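Local coordinates for protein N-acyl homoserine lactonase (Bacillus thuringiensis, PDB 2BR6) that hydrolyses the lactone ring of N-acyl homoserine lactones with two zinc ions per subunit, thereby quenching bacterial quorum-sensing signals, at residues Val125-Tyr130 against Tyr150-Gly155; Leu33-Trp38 against Phe235-Glu240; Leu166-His171 against Lys220-Val225. One frame throughout, in Å; residues are numbered along the deposited sequence.

Interaction 1. Residues Val125-Tyr130 against Tyr150-Gly155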
loop_
_atom_site.group_PDB
_atom_site.type_symbol
_atom_site.label_atom_id
_atom_site.label_comp_id
_atom_site.label_asym_id
_atom_site.label_seq_id
_atom_site.Cartn_x
_atom_site.Cartn_y
_atom_site.Cartn_z
ATOM N N VAL A 125 -8.831 -5.755 -5.329
ATOM C CA VAL A 125 -8.891 -5.895 -3.877
ATOM C C VAL A 125 -9.155 -7.357 -3.514
ATOM O O VAL A 125 -9.853 -8.077 -4.232
ATOM C CB VAL A 125 -9.997 -4.967 -3.239
ATOM C CG1 VAL A 125 -11.385 -5.311 -3.771
ATOM C CG2 VAL A 125 -9.994 -5.081 -1.715
ATOM N N GLN A 126 -8.574 -7.797 -2.403
ATOM C CA GLN A 126 -8.773 -9.176 -1.949
ATOM C C GLN A 126 -10.197 -9.350 -1.444
ATOM O O GLN A 126 -10.716 -8.481 -0.733
ATOM C CB GLN A 126 -7.812 -9.503 -0.804
ATOM C CG GLN A 126 -6.353 -9.651 -1.235
ATOM C CD GLN A 126 -6.091 -10.914 -2.041
ATOM O OE1 GLN A 126 -5.175 -10.945 -2.882
ATOM N NE2 GLN A 126 -6.847 -11.962 -1.764
ATOM N N ARG A 127 -10.808 -10.490 -1.780
ATOM C CA ARG A 127 -12.149 -10.808 -1.297
ATOM C C ARG A 127 -12.277 -10.660 0.223
ATOM O O ARG A 127 -13.264 -10.113 0.708
ATOM C CB ARG A 127 -12.549 -12.221 -1.707
ATOM C CG ARG A 127 -14.005 -12.558 -1.357
ATOM C CD ARG A 127 -14.609 -13.727 -2.113
ATOM N NE ARG A 127 -14.429 -13.630 -3.564
ATOM C CZ ARG A 127 -15.239 -12.992 -4.405
ATOM N NH1 ARG A 127 -16.316 -12.348 -3.968
ATOM N NH2 ARG A 127 -14.955 -12.988 -5.703
ATOM N N THR A 128 -11.294 -11.165 0.971
ATOM C CA THR A 128 -11.390 -11.143 2.441
ATOM C C THR A 128 -11.308 -9.714 2.979
ATOM O O THR A 128 -11.891 -9.410 4.025
ATOM C CB THR A 128 -10.308 -12.018 3.105
ATOM O OG1 THR A 128 -9.036 -11.689 2.547
ATOM C CG2 THR A 128 -10.475 -13.484 2.744
ATOM N N GLU A 129 -10.601 -8.843 2.262
ATOM C CA GLU A 129 -10.524 -7.425 2.624
ATOM C C GLU A 129 -11.831 -6.702 2.319
ATOM O O GLU A 129 -12.357 -5.959 3.154
ATOM C CB GLU A 129 -9.352 -6.728 1.916
ATOM C CG GLU A 129 -9.073 -5.299 2.390
ATOM C CD GLU A 129 -8.553 -5.216 3.823
ATOM O OE1 GLU A 129 -8.084 -6.239 4.368
ATOM O OE2 GLU A 129 -8.589 -4.104 4.404
ATOM N N TYR A 130 -12.341 -6.931 1.110
ATOM C CA TYR A 130 -13.573 -6.306 0.642
ATOM C C TYR A 130 -14.733 -6.683 1.561
ATOM O O TYR A 130 -15.435 -5.811 2.090
ATOM C CB TYR A 130 -13.841 -6.742 -0.797
ATOM C CG TYR A 130 -15.203 -6.347 -1.324
ATOM C CD1 TYR A 130 -15.461 -5.036 -1.739
ATOM C CD2 TYR A 130 -16.228 -7.285 -1.412
ATOM C CE1 TYR A 130 -16.718 -4.674 -2.236
ATOM C CE2 TYR A 130 -17.489 -6.934 -1.901
ATOM C CZ TYR A 130 -17.721 -5.631 -2.312
ATOM O OH TYR A 130 -18.965 -5.284 -2.794
ATOM N N TYR A 150 -15.095 -2.745 -8.608
ATOM C CA TYR A 150 -14.226 -3.690 -7.904
ATOM C C TYR A 150 -13.896 -4.906 -8.741
ATOM O O TYR A 150 -14.784 -5.508 -9.354
ATOM C CB TYR A 150 -14.878 -4.140 -6.598
ATOM C CG TYR A 150 -15.043 -3.026 -5.598
ATOM C CD1 TYR A 150 -13.933 -2.486 -4.943
ATOM C CD2 TYR A 150 -16.304 -2.496 -5.310
ATOM C CE1 TYR A 150 -14.066 -1.455 -4.018
ATOM C CE2 TYR A 150 -16.455 -1.460 -4.382
ATOM C CZ TYR A 150 -15.331 -0.952 -3.738
ATOM O OH TYR A 150 -15.442 0.065 -2.817
ATOM N N LYS A 151 -12.613 -5.269 -8.739
ATOM C CA LYS A 151 -12.146 -6.508 -9.332
ATOM C C LYS A 151 -11.660 -7.336 -8.164
ATOM O O LYS A 151 -10.541 -7.143 -7.679
ATOM C CB LYS A 151 -11.030 -6.237 -10.347
ATOM C CG LYS A 151 -10.469 -7.483 -11.012
ATOM C CD LYS A 151 -9.683 -7.107 -12.262
ATOM C CE LYS A 151 -8.907 -8.296 -12.820
ATOM N NZ LYS A 151 -9.737 -9.519 -13.038
ATOM N N ILE A 152 -12.538 -8.205 -7.673
ATOM C CA ILE A 152 -12.296 -8.930 -6.440
ATOM C C ILE A 152 -11.489 -10.186 -6.724
ATOM O O ILE A 152 -11.879 -11.023 -7.545
ATOM C CB ILE A 152 -13.643 -9.283 -5.750
ATOM C CG1 ILE A 152 -14.382 -7.990 -5.379
ATOM C CG2 ILE A 152 -13.401 -10.169 -4.533
ATOM C CD1 ILE A 152 -15.843 -8.179 -5.030
ATOM N N ILE A 153 -10.358 -10.314 -6.042
ATOM C CA ILE A 153 -9.491 -11.465 -6.273
ATOM C C ILE A 153 -9.318 -12.248 -4.976
ATOM O O ILE A 153 -9.715 -11.783 -3.900
ATOM C CB ILE A 153 -8.129 -11.021 -6.864
ATOM C CG1 ILE A 153 -7.390 -10.081 -5.890
ATOM C CG2 ILE A 153 -8.311 -10.346 -8.243
ATOM C CD1 ILE A 153 -5.890 -9.973 -6.125
ATOM N N GLU A 154 -8.737 -13.442 -5.080
ATOM C CA GLU A 154 -8.479 -14.261 -3.905
ATOM C C GLU A 154 -7.101 -14.893 -4.022
ATOM O O GLU A 154 -6.870 -15.771 -4.871
ATOM C CB GLU A 154 -9.556 -15.346 -3.737
ATOM C CG GLU A 154 -10.996 -14.840 -3.742
ATOM C CD GLU A 154 -11.576 -14.615 -5.140
ATOM O OE1 GLU A 154 -11.376 -15.464 -6.057
ATOM O OE2 GLU A 154 -12.257 -13.577 -5.329
ATOM N N GLY A 155 -6.201 -14.476 -3.148
ATOM C CA GLY A 155 -4.869 -15.067 -3.086
ATOM C C GLY A 155 -3.909 -14.366 -4.020
ATOM O O GLY A 155 -4.101 -13.191 -4.341
#

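Interaction 2. Residues Leu33-Trp38 against Phe235-Glu240. With ZN (zinc ion), chain B; HSL (homoserine lactone), chain F.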
loop_
_atom_site.group_PDB
_atom_site.type_symbol
_atom_site.label_atom_id
_atom_site.label_comp_id
_atom_site.label_asym_id
_atom_site.label_seq_id
_atom_site.Cartn_x
_atom_site.Cartn_y
_atom_site.Cartn_z
ATOM N N LEU A 33 4.667 8.751 16.979
ATOM C CA LEU A 33 5.469 8.627 15.774
ATOM C C LEU A 33 4.679 9.230 14.625
ATOM O O LEU A 33 3.456 9.082 14.552
ATOM C CB LEU A 33 5.775 7.160 15.456
ATOM C CG LEU A 33 6.749 6.394 16.352
ATOM C CD1 LEU A 33 7.002 5.038 15.734
ATOM C CD2 LEU A 33 8.065 7.141 16.568
ATOM N N ASN A 34 5.390 9.894 13.728
ATOM C CA ASN A 34 4.775 10.538 12.585
ATOM C C ASN A 34 5.227 9.751 11.356
ATOM O O ASN A 34 6.348 9.927 10.873
ATOM C CB ASN A 34 5.211 12.005 12.532
ATOM C CG ASN A 34 4.445 12.813 11.502
ATOM O OD1 ASN A 34 4.131 12.319 10.430
ATOM N ND2 ASN A 34 4.174 14.081 11.816
ATOM N N LEU A 35 4.349 8.871 10.884
ATOM C CA LEU A 35 4.675 7.907 9.825
ATOM C C LEU A 35 4.329 8.388 8.412
ATOM O O LEU A 35 3.294 9.034 8.219
ATOM C CB LEU A 35 3.939 6.587 10.097
ATOM C CG LEU A 35 4.200 5.951 11.465
ATOM C CD1 LEU A 35 3.295 4.757 11.676
ATOM C CD2 LEU A 35 5.662 5.553 11.619
ATOM N N PRO A 36 5.148 8.040 7.413
ATOM C CA PRO A 36 4.847 8.436 6.035
ATOM C C PRO A 36 3.722 7.586 5.447
ATOM O O PRO A 36 3.655 6.379 5.714
ATOM C CB PRO A 36 6.163 8.140 5.294
ATOM C CG PRO A 36 6.730 6.968 6.040
ATOM C CD PRO A 36 6.391 7.244 7.488
ATOM N N VAL A 37 2.858 8.219 4.659
ATOM C CA VAL A 37 1.849 7.518 3.863
ATOM C C VAL A 37 2.298 7.555 2.410
ATOM O O VAL A 37 2.761 8.587 1.926
ATOM C CB VAL A 37 0.452 8.149 4.015
ATOM C CG1 VAL A 37 -0.583 7.430 3.126
ATOM C CG2 VAL A 37 0.001 8.102 5.473
ATOM N N TRP A 38 2.165 6.421 1.732
ATOM C CA TRP A 38 2.700 6.248 0.383
ATOM C C TRP A 38 1.622 5.798 -0.575
ATOM O O TRP A 38 0.716 5.054 -0.192
ATOM C CB TRP A 38 3.740 5.128 0.376
ATOM C CG TRP A 38 5.008 5.431 1.085
ATOM C CD1 TRP A 38 5.435 4.887 2.262
ATOM C CD2 TRP A 38 6.048 6.296 0.638
ATOM N NE1 TRP A 38 6.675 5.380 2.588
ATOM C CE2 TRP A 38 7.078 6.248 1.606
ATOM C CE3 TRP A 38 6.225 7.110 -0.495
ATOM C CZ2 TRP A 38 8.251 6.992 1.487
ATOM C CZ3 TRP A 38 7.399 7.862 -0.611
ATOM C CH2 TRP A 38 8.396 7.790 0.374
ATOM N N PHE A 235 9.462 -0.977 2.931
ATOM C CA PHE A 235 8.478 -1.217 3.984
ATOM C C PHE A 235 7.344 -0.187 4.017
ATOM O O PHE A 235 7.419 0.853 3.367
ATOM C CB PHE A 235 9.201 -1.420 5.333
ATOM C CG PHE A 235 10.312 -2.437 5.239
ATOM C CD1 PHE A 235 11.614 -2.040 4.967
ATOM C CD2 PHE A 235 10.031 -3.792 5.343
ATOM C CE1 PHE A 235 12.634 -2.982 4.829
ATOM C CE2 PHE A 235 11.036 -4.745 5.197
ATOM C CZ PHE A 235 12.347 -4.333 4.949
ATOM N N GLY A 236 6.295 -0.471 4.781
ATOM C CA GLY A 236 5.062 0.304 4.666
ATOM C C GLY A 236 5.094 1.713 5.219
ATOM O O GLY A 236 4.585 2.652 4.596
ATOM N N HIS A 237 5.668 1.847 6.412
ATOM C CA HIS A 237 5.603 3.085 7.187
ATOM C C HIS A 237 6.912 3.206 7.963
ATOM O O HIS A 237 6.919 3.202 9.203
ATOM C CB HIS A 237 4.411 3.045 8.164
ATOM C CG HIS A 237 3.056 3.091 7.509
ATOM N ND1 HIS A 237 2.631 4.142 6.720
ATOM C CD2 HIS A 237 2.001 2.239 7.587
ATOM C CE1 HIS A 237 1.389 3.926 6.324
ATOM N NE2 HIS A 237 0.982 2.778 6.835
ATOM N N ASP A 238 8.021 3.294 7.225
ATOM C CA ASP A 238 9.367 3.237 7.817
ATOM C C ASP A 238 10.059 4.594 7.726
ATOM O O ASP A 238 10.526 4.981 6.649
ATOM C CB ASP A 238 10.216 2.188 7.100
ATOM C CG ASP A 238 11.489 1.841 7.852
ATOM O OD1 ASP A 238 12.103 2.740 8.491
ATOM O OD2 ASP A 238 11.954 0.680 7.858
ATOM N N ILE A 239 10.137 5.306 8.849
ATOM C CA ILE A 239 10.733 6.660 8.830
ATOM C C ILE A 239 12.243 6.652 8.626
ATOM O O ILE A 239 12.821 7.651 8.205
ATOM C CB ILE A 239 10.358 7.534 10.074
ATOM C CG1 ILE A 239 11.234 7.218 11.302
ATOM C CG2 ILE A 239 8.839 7.547 10.319
ATOM C CD1 ILE A 239 10.713 6.166 12.236
ATOM N N GLU A 240 12.876 5.524 8.925
ATOM C CA GLU A 240 14.316 5.390 8.739
ATOM C C GLU A 240 14.678 5.216 7.254
ATOM O O GLU A 240 15.696 5.720 6.788
ATOM C CB GLU A 240 14.815 4.216 9.575
ATOM C CG GLU A 240 16.314 4.017 9.569
ATOM C CD GLU A 240 16.698 2.714 10.227
ATOM O OE1 GLU A 240 16.634 1.663 9.555
ATOM O OE2 GLU A 240 17.068 2.752 11.415
HETATM ZN ZN ZN B . -1.038 1.908 6.708
HETATM N N HSL F . -3.830 3.521 10.088
HETATM C CA HSL F . -3.153 2.475 10.332
HETATM C C HSL F . -2.020 1.963 9.592
HETATM O O HSL F . -1.052 2.586 9.152
HETATM C CB HSL F . -3.790 1.338 11.188
HETATM C CG HSL F . -3.305 0.098 10.454
HETATM O OD HSL F . -2.210 0.505 9.498
HETATM O O HOH W 1 8.055 3.579 4.499
HETATM O O HOH W 2 -3.127 1.310 7.215
#

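Interaction 3. Residues Leu166-His171 against Lys220-Val225. With ZN (zinc ion), chain C; HSL (homoserine lactone), chain F.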
loop_
_atom_site.group_PDB
_atom_site.type_symbol
_atom_site.label_atom_id
_atom_site.label_comp_id
_atom_site.label_asym_id
_atom_site.label_seq_id
_atom_site.Cartn_x
_atom_site.Cartn_y
_atom_site.Cartn_z
ATOM N N LEU A 166 1.062 -10.491 -3.819
ATOM C CA LEU A 166 1.280 -11.552 -2.850
ATOM C C LEU A 166 0.298 -11.342 -1.704
ATOM O O LEU A 166 0.305 -10.304 -1.036
ATOM C CB LEU A 166 2.725 -11.522 -2.342
ATOM C CG LEU A 166 3.827 -11.876 -3.362
ATOM C CD1 LEU A 166 5.190 -11.450 -2.850
ATOM C CD2 LEU A 166 3.842 -13.386 -3.619
ATOM N N TYR A 167 -0.556 -12.328 -1.504
ATOM C CA TYR A 167 -1.512 -12.314 -0.423
ATOM C C TYR A 167 -0.784 -12.406 0.922
ATOM O O TYR A 167 -0.068 -13.382 1.191
ATOM C CB TYR A 167 -2.485 -13.479 -0.607
ATOM C CG TYR A 167 -3.671 -13.428 0.307
ATOM C CD1 TYR A 167 -4.394 -12.243 0.484
ATOM C CD2 TYR A 167 -4.079 -14.563 0.987
ATOM C CE1 TYR A 167 -5.496 -12.203 1.337
ATOM C CE2 TYR A 167 -5.169 -14.534 1.841
ATOM C CZ TYR A 167 -5.875 -13.355 2.006
ATOM O OH TYR A 167 -6.965 -13.346 2.849
ATOM N N THR A 168 -0.963 -11.368 1.747
ATOM C CA THR A 168 -0.255 -11.245 3.026
ATOM C C THR A 168 -1.210 -10.772 4.115
ATOM O O THR A 168 -1.034 -9.687 4.678
ATOM C CB THR A 168 0.961 -10.286 2.923
ATOM O OG1 THR A 168 0.560 -9.039 2.304
ATOM C CG2 THR A 168 2.037 -10.870 1.990
ATOM N N PRO A 169 -2.207 -11.593 4.432
ATOM C CA PRO A 169 -3.191 -11.239 5.458
ATOM C C PRO A 169 -2.572 -11.203 6.851
ATOM O O PRO A 169 -1.526 -11.820 7.084
ATOM C CB PRO A 169 -4.214 -12.377 5.362
ATOM C CG PRO A 169 -3.435 -13.530 4.869
ATOM C CD PRO A 169 -2.467 -12.930 3.871
ATOM N N GLY A 170 -3.228 -10.508 7.772
ATOM C CA GLY A 170 -2.776 -10.480 9.167
ATOM C C GLY A 170 -2.919 -9.074 9.701
ATOM O O GLY A 170 -3.710 -8.825 10.613
ATOM N N HIS A 171 -2.155 -8.152 9.124
ATOM C CA HIS A 171 -2.309 -6.748 9.450
ATOM C C HIS A 171 -3.771 -6.309 9.287
ATOM O O HIS A 171 -4.330 -5.629 10.153
ATOM C CB HIS A 171 -1.434 -5.885 8.561
ATOM C CG HIS A 171 -1.670 -4.432 8.775
ATOM N ND1 HIS A 171 -1.307 -3.793 9.937
ATOM C CD2 HIS A 171 -2.306 -3.511 8.015
ATOM C CE1 HIS A 171 -1.659 -2.522 9.861
ATOM N NE2 HIS A 171 -2.275 -2.328 8.710
ATOM N N LYS A 220 6.695 -14.771 7.141
ATOM C CA LYS A 220 7.460 -15.983 6.858
ATOM C C LYS A 220 7.384 -16.324 5.370
ATOM O O LYS A 220 8.395 -16.658 4.754
ATOM C CB LYS A 220 6.973 -17.167 7.705
ATOM C CG LYS A 220 7.204 -17.010 9.205
ATOM C CD LYS A 220 8.685 -16.931 9.534
ATOM C CE LYS A 220 8.945 -17.220 11.012
ATOM N NZ LYS A 220 10.382 -16.976 11.344
ATOM N N ARG A 221 6.199 -16.211 4.776
ATOM C CA ARG A 221 6.107 -16.511 3.353
ATOM C C ARG A 221 6.871 -15.498 2.505
ATOM O O ARG A 221 7.561 -15.879 1.554
ATOM C CB ARG A 221 4.668 -16.657 2.873
ATOM C CG ARG A 221 4.625 -17.190 1.451
ATOM C CD ARG A 221 3.259 -17.540 0.940
ATOM N NE ARG A 221 2.457 -16.368 0.618
ATOM C CZ ARG A 221 2.089 -16.009 -0.608
ATOM N NH1 ARG A 221 2.463 -16.715 -1.665
ATOM N NH2 ARG A 221 1.334 -14.937 -0.771
ATOM N N LEU A 222 6.771 -14.218 2.858
ATOM C CA LEU A 222 7.565 -13.199 2.170
ATOM C C LEU A 222 9.060 -13.490 2.294
ATOM O O LEU A 222 9.811 -13.237 1.366
ATOM C CB LEU A 222 7.251 -11.795 2.675
ATOM C CG LEU A 222 5.875 -11.225 2.304
ATOM C CD1 LEU A 222 5.651 -9.863 2.963
ATOM C CD2 LEU A 222 5.717 -11.127 0.793
ATOM N N LYS A 223 9.483 -14.041 3.431
ATOM C CA LYS A 223 10.880 -14.446 3.591
ATOM C C LYS A 223 11.298 -15.551 2.618
ATOM O O LYS A 223 12.431 -15.546 2.126
ATOM C CB LYS A 223 11.178 -14.797 5.047
ATOM C CG LYS A 223 11.272 -13.550 5.907
ATOM C CD LYS A 223 11.553 -13.879 7.365
ATOM C CE LYS A 223 11.880 -12.609 8.121
ATOM N NZ LYS A 223 12.082 -12.812 9.577
ATOM N N GLU A 224 10.383 -16.465 2.310
ATOM C CA GLU A 224 10.655 -17.514 1.320
ATOM C C GLU A 224 10.825 -16.882 -0.074
ATOM O O GLU A 224 11.700 -17.264 -0.843
ATOM C CB GLU A 224 9.542 -18.574 1.332
ATOM C CG GLU A 224 9.497 -19.388 2.624
ATOM C CD GLU A 224 10.827 -20.067 2.903
ATOM O OE1 GLU A 224 11.239 -20.917 2.093
ATOM O OE2 GLU A 224 11.474 -19.733 3.916
ATOM N N VAL A 225 9.998 -15.889 -0.368
ATOM C CA VAL A 225 10.108 -15.130 -1.607
ATOM C C VAL A 225 11.448 -14.390 -1.655
ATOM O O VAL A 225 12.137 -14.420 -2.670
ATOM C CB VAL A 225 8.926 -14.144 -1.759
ATOM C CG1 VAL A 225 9.081 -13.303 -3.001
ATOM C CG2 VAL A 225 7.600 -14.908 -1.785
HETATM ZN ZN ZN C . -3.092 -0.679 7.550
HETATM N N HSL F . -3.830 3.521 10.088
HETATM C CA HSL F . -3.153 2.475 10.332
HETATM C C HSL F . -2.020 1.963 9.592
HETATM O O HSL F . -1.052 2.586 9.152
HETATM C CB HSL F . -3.790 1.338 11.188
HETATM C CG HSL F . -3.305 0.098 10.454
HETATM O OD HSL F . -2.210 0.505 9.498
HETATM O O HOH W 2 -3.127 1.310 7.215
#

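Interaction 1. Residues Val125-Tyr130 against Tyr150-Gly155
Val125 and Gln126 run parallel to Ile152 and Ile153, the two strands joined by backbone hydrogen bonds from Val125 N to Lys151 O, from Ile153 N to Val125 O at 2.9 Å, and from Arg127 N to Ile153 O at 2.7 Å. This is a beta-alpha-beta unit: strand 123-126 passes straight into helix 127-133, and the chain returns as 150-153, an edge strand of the larger sheet of the metallo-beta-lactamase fold. Val125 and Ile152 point to the sheet face that the helix covers. There Ile152 divides its work. Its CD1 lies over one face of the Tyr130 ring, a CH-pi contact 3.9 Å from the centroid, while CG2 lies over one face of the Arg127 guanidinium, near its centre. Tyr130 directs its edge, through CE1, at the face of Tyr150 in an edge-to-face pair, planes inclined at 57°; the Tyr150 hydroxyl is hydrogen-bonded to Leu145 O. At the far end of the strand, the bend of Arg127 at chi3 (-50°) turns the guanidinium side-on to Glu154. In this salt bridge NE and NH2 of Arg127 both reach OE2 of Glu154 at 2.8 Å through bent bonds, from above one face of the carboxylate.

Interaction 2. Residues Leu33-Trp38 against Phe235-Glu240
His237 packs on Leu35 and bonds to Pro36 of strand 32-44; it lies in the loop after strand 232-235 and supplies a ligand of the dinuclear zinc site of the metallo-beta-lactamase fold. Its CB packs against CB and CD1 of Leu35, each 4.1 Å away, the two side chains lying nearly perpendicular. With CG anti to the carbonyl carbon, chi1 (-69°) carries the ring toward the strand and chi2 (-60°) turns ND1 to it and NE2 to the metal. His237 ND1 donates to Pro36 O at 2.7 Å, with the carbonyl oxygen almost in the ring plane and an N-H...O angle of 160°. CE1, on the same edge, comes near Val37 CA. His237 NE2 binds zinc at 2.2 Å, and the homoserine lactone O coordinates the same ion; Asp110, His111 and Asp193 complete the protein's share of this site. The ND1 bond and the zinc bond together fix the ring's rotation, the Pro36 carbonyl acting as second shell to a first-shell ligand, and the carbonyl would probably make the imidazole a stronger donor to the metal. Farther along, Ile239 CG2 fills in against Pro36 CD at 3.8 Å and Leu35 CD2. Toward Trp38, a water accepts from Trp38 NE1 and Asp238 N and donates to Phe235 O, while Gly236 O lies at the edge of the indole, 3.3 Å from Trp38 CD1.

Interaction 3. Residues Leu166-His171 against Lys220-Val225
Arg221 leaves helix 212-229 with its CG anti to the backbone N (chi1 -171°) and stays extended until a bend at chi3 (74°) swings the guanidinium across to Tyr167. NH2 of Arg221 then donates to Tyr167 O at 2.9 Å, nearly in the guanidinium plane and with an N-H...O angle of 160°. Beside this bond the contact is apolar: Leu166 CD1 meets Leu222 CD2 at 3.7 Å and Val225 CG1 at 4.3 Å, and Thr168 CG2 presses on CG and CD1 of Leu222, both 3.9 Å away. Helix 212-229 thus lies on the end of strand 163-167, in the smaller sheet of the metallo-beta-lactamase fold. Beyond the strand, the chain passes through Pro169 and Gly170 to His171, whose NE2 binds a zinc ion at 2.2 Å; the homoserine lactone OD lies at the edge of its ring. His106, His108 and Asp193 complete the protein's share of that site. Thr168 OG1 is hydrogen-bonded to Ser177 OG and His175 ND1. Arg221 NH1 forms a salt bridge with Asp156, whose other carboxylate oxygen accepts from Tyr167 N. The guanidinium thus joins a charged partner to a main-chain carbonyl, and the carboxylate would probably offset part of its positive charge.

Overall arrangement
From the N terminus, strand 32-44 of the larger sheet stays open until the loop after strand 232-235, an edge strand of the smaller sheet, returns to it, so interaction 2 closes a loop of 196 residues. Interactions 1 and 3 nest inside it in series: 125-130 with 150-155 closes first, within the larger sheet, and 166-171 then waits for helix 212-229 to pack on the smaller. They touch where Thr128 OG1 and Tyr167 OH lie 2.7 Å apart, probably hydrogen-bonded. Interactions 2 and 3, nearest atoms about 6 Å apart, do not touch, yet each delivers a histidine to a different zinc ion; the lactone meets the two ions through different oxygens, and one water is bound to both.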